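Local structure of endoglucanase (Ganoderma lucidum, 5D8Z) at residues G61-F66 and V105-D110. The protein probably hydrolyses internal beta-1,4-glycosidic bonds of cellulose and related beta-glucans, as a fungal endoglucanase of glycoside hydrolase family 5. Numbering follows the deposited sequence.
Sequences GQMKHF and VQACLD
Met63 reaches from helix 59-68 to Ala107 and Cys108 of helix 95-110, joining two neighbouring outer helices of the (beta/alpha)8 TIM barrel that is the fold of family 5 glycosidases. The backbones come nearest at Met63 CA and Cys108 CA, 6.5 Å apart, and a single long side chain bridges them. From a CB directed toward helix 95-110, the chain first runs straight, with SD continuing the extension beyond CG (chi2 -179°). The sulfur then rests alongside Cys108, with Met63 SD 3.8 Å from Cys108 CB. A bend at the last torsion (chi3 -48°) turns the terminal methyl onto the helix beside Ala107 and Cys108, where Met63 CE lies 3.5 Å from Ala107 CB. Methionine suits this place because it is long, flexible and apolar; the small side chain of Ala107 lets the methyl lie beside the helix. The side chain of Met63, a buried residue, also touches Phe75 of strand 74-79 and Ile29 of strand 24-30, and Phe75 touches Cys108 as well. Replacing Met63 with an alanine would probably open a gap between the two helices and take from Ala107 CB and Cys108 CB the methyl and sulfur they rest on. While Cys108 CB packs on the sulfur of Met63, its SG is turned to the disulfide with Cys115 SG, which ties the helix to strand 114-119.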
ATOM      1  N   GLY A  61      14.450   6.558  11.085  1.00 28.66           N
ATOM      2  CA  GLY A  61      15.743   5.893  11.011  1.00 30.09           C
ATOM      3  C   GLY A  61      15.656   4.624  10.195  1.00 30.87           C
ATOM      4  O   GLY A  61      16.433   4.425   9.273  1.00 32.01           O
ATOM      5  N   GLN A  62      14.681   3.787  10.533  1.00 31.73           N
ATOM      6  CA  GLN A  62      14.246   2.680   9.684  1.00 34.25           C
ATOM      7  C   GLN A  62      14.318   3.008   8.177  1.00 33.39           C
ATOM      8  O   GLN A  62      14.831   2.224   7.376  1.00 29.66           O
ATOM      9  CB  GLN A  62      12.803   2.253  10.069  1.00 35.85           C
ATOM     10  CG  GLN A  62      12.661   1.499  11.403  1.00 35.55           C
ATOM     11  CD  GLN A  62      11.272   0.877  11.615  1.00 38.39           C
ATOM     12  OE1 GLN A  62      10.531   0.625  10.655  1.00 44.65           O
ATOM     13  NE2 GLN A  62      10.925   0.600  12.865  1.00 35.52           N
ATOM     14  N   MET A  63      13.828   4.187   7.807  1.00 36.78           N
ATOM     15  CA  MET A  63      13.796   4.594   6.404  1.00 38.59           C
ATOM     16  C   MET A  63      15.173   5.075   5.951  1.00 40.05           C
ATOM     17  O   MET A  63      15.612   4.669   4.880  1.00 43.41           O
ATOM     18  CB  MET A  63      12.670   5.613   6.132  1.00 38.25           C
ATOM     19  CG  MET A  63      11.291   4.979   6.280  1.00 39.81           C
ATOM     20  SD  MET A  63       9.800   5.959   5.992  1.00 41.72           S
ATOM     21  CE  MET A  63      10.117   7.428   6.949  1.00 43.36           C
ATOM     22  N   LYS A  64      15.878   5.887   6.743  1.00 40.65           N
ATOM     23  CA  LYS A  64      17.287   6.207   6.400  1.00 45.02           C
ATOM     24  C   LYS A  64      18.048   4.933   6.034  1.00 41.04           C
ATOM     25  O   LYS A  64      18.789   4.875   5.062  1.00 40.69           O
ATOM     26  CB  LYS A  64      18.027   6.881   7.556  1.00 50.24           C
ATOM     27  CG  LYS A  64      18.234   8.391   7.432  1.00 57.47           C
ATOM     28  CD  LYS A  64      19.599   8.746   6.814  1.00 67.63           C
ATOM     29  CE  LYS A  64      20.779   8.673   7.782  1.00 68.07           C
ATOM     30  NZ  LYS A  64      20.802   9.815   8.737  1.00 67.88           N
ATOM     31  N   HIS A  65      17.826   3.899   6.818  1.00 37.47           N
ATOM     32  CA  HIS A  65      18.583   2.677   6.685  1.00 37.23           C
ATOM     33  C   HIS A  65      18.127   1.935   5.453  1.00 36.51           C
ATOM     34  O   HIS A  65      18.932   1.513   4.632  1.00 35.70           O
ATOM     35  CB  HIS A  65      18.405   1.836   7.959  1.00 38.24           C
ATOM     36  CG  HIS A  65      18.574   0.382   7.750  1.00 39.23           C
ATOM     37  ND1 HIS A  65      19.767  -0.174   7.343  1.00 42.69           N
ATOM     38  CD2 HIS A  65      17.692  -0.638   7.861  1.00 42.08           C
ATOM     39  CE1 HIS A  65      19.618  -1.483   7.230  1.00 46.03           C
ATOM     40  NE2 HIS A  65      18.368  -1.791   7.543  1.00 45.22           N
ATOM     41  N   PHE A  66      16.819   1.776   5.312  1.00 35.73           N
ATOM     42  CA  PHE A  66      16.307   1.012   4.200  1.00 34.67           C
ATOM     43  C   PHE A  66      16.780   1.597   2.867  1.00 35.72           C
ATOM     44  O   PHE A  66      17.013   0.850   1.922  1.00 33.16           O
ATOM     45  CB  PHE A  66      14.779   0.934   4.262  1.00 35.96           C
ATOM     46  CG  PHE A  66      14.243  -0.121   5.200  1.00 34.46           C
ATOM     47  CD1 PHE A  66      14.666  -1.437   5.124  1.00 37.86           C
ATOM     48  CD2 PHE A  66      13.282   0.189   6.122  1.00 32.80           C
ATOM     49  CE1 PHE A  66      14.161  -2.414   5.983  1.00 36.01           C
ATOM     50  CE2 PHE A  66      12.756  -0.777   6.958  1.00 33.15           C
ATOM     51  CZ  PHE A  66      13.198  -2.077   6.902  1.00 33.76           C
ATOM     52  N   VAL A 105       5.454  11.133   6.681  1.00 34.01           N
ATOM     53  CA  VAL A 105       5.626  11.403   5.252  1.00 32.02           C
ATOM     54  C   VAL A 105       6.839  12.279   4.988  1.00 35.31           C
ATOM     55  O   VAL A 105       7.575  12.030   4.039  1.00 34.11           O
ATOM     56  CB  VAL A 105       4.379  12.106   4.693  1.00 31.72           C
ATOM     57  CG1 VAL A 105       4.654  12.788   3.371  1.00 29.99           C
ATOM     58  CG2 VAL A 105       3.249  11.107   4.549  1.00 32.49           C
ATOM     59  N   GLN A 106       7.056  13.303   5.827  1.00 38.40           N
ATOM     60  CA  GLN A 106       8.275  14.111   5.730  1.00 38.90           C
ATOM     61  C   GLN A 106       9.532  13.320   5.984  1.00 38.23           C
ATOM     62  O   GLN A 106      10.529  13.553   5.329  1.00 40.26           O
ATOM     63  CB  GLN A 106       8.225  15.302   6.655  1.00 41.84           C
ATOM     64  CG  GLN A 106       7.183  16.337   6.229  1.00 49.78           C
ATOM     65  CD  GLN A 106       7.109  16.558   4.700  1.00 52.46           C
ATOM     66  OE1 GLN A 106       8.084  16.965   4.051  1.00 47.37           O
ATOM     67  NE2 GLN A 106       5.938  16.295   4.128  1.00 55.71           N
ATOM     68  N   ALA A 107       9.477  12.353   6.891  1.00 35.90           N
ATOM     69  CA  ALA A 107      10.621  11.477   7.124  1.00 36.55           C
ATOM     70  C   ALA A 107      10.881  10.567   5.963  1.00 36.07           C
ATOM     71  O   ALA A 107      12.013  10.194   5.700  1.00 40.29           O
ATOM     72  CB  ALA A 107      10.409  10.634   8.362  1.00 35.15           C
ATOM     73  N   CYS A 108       9.822  10.155   5.305  1.00 37.13           N
ATOM     74  CA  CYS A 108       9.952   9.284   4.143  1.00 40.30           C
ATOM     75  C   CYS A 108      10.597  10.050   2.988  1.00 40.00           C
ATOM     76  O   CYS A 108      11.472   9.547   2.285  1.00 37.94           O
ATOM     77  CB  CYS A 108       8.582   8.743   3.751  1.00 42.42           C
ATOM     78  SG  CYS A 108       8.505   7.942   2.147  1.00 53.13           S
ATOM     79  N   LEU A 109      10.184  11.288   2.812  1.00 41.67           N
ATOM     80  CA  LEU A 109      10.772  12.103   1.771  1.00 43.23           C
ATOM     81  C   LEU A 109      12.203  12.491   2.108  1.00 42.58           C
ATOM     82  O   LEU A 109      13.069  12.472   1.222  1.00 39.17           O
ATOM     83  CB  LEU A 109       9.916  13.334   1.533  1.00 42.46           C
ATOM     84  CG  LEU A 109       8.577  12.958   0.897  1.00 44.10           C
ATOM     85  CD1 LEU A 109       7.607  14.122   1.005  1.00 46.67           C
ATOM     86  CD2 LEU A 109       8.756  12.526  -0.554  1.00 43.66           C
ATOM     87  N   ASP A 110      12.443  12.816   3.380  1.00 40.76           N
ATOM     88  CA  ASP A 110      13.770  13.232   3.830  1.00 42.36           C
ATOM     89  C   ASP A 110      14.756  12.090   3.670  1.00 40.74           C
ATOM     90  O   ASP A 110      15.918  12.328   3.430  1.00 43.05           O
ATOM     91  CB  ASP A 110      13.768  13.727   5.294  1.00 45.86           C
ATOM     92  CG  ASP A 110      13.088  15.104   5.470  1.00 49.32           C
ATOM     93  OD1 ASP A 110      12.919  15.842   4.476  1.00 46.18           O
ATOM     94  OD2 ASP A 110      12.701  15.443   6.616  1.00 54.99           O
TER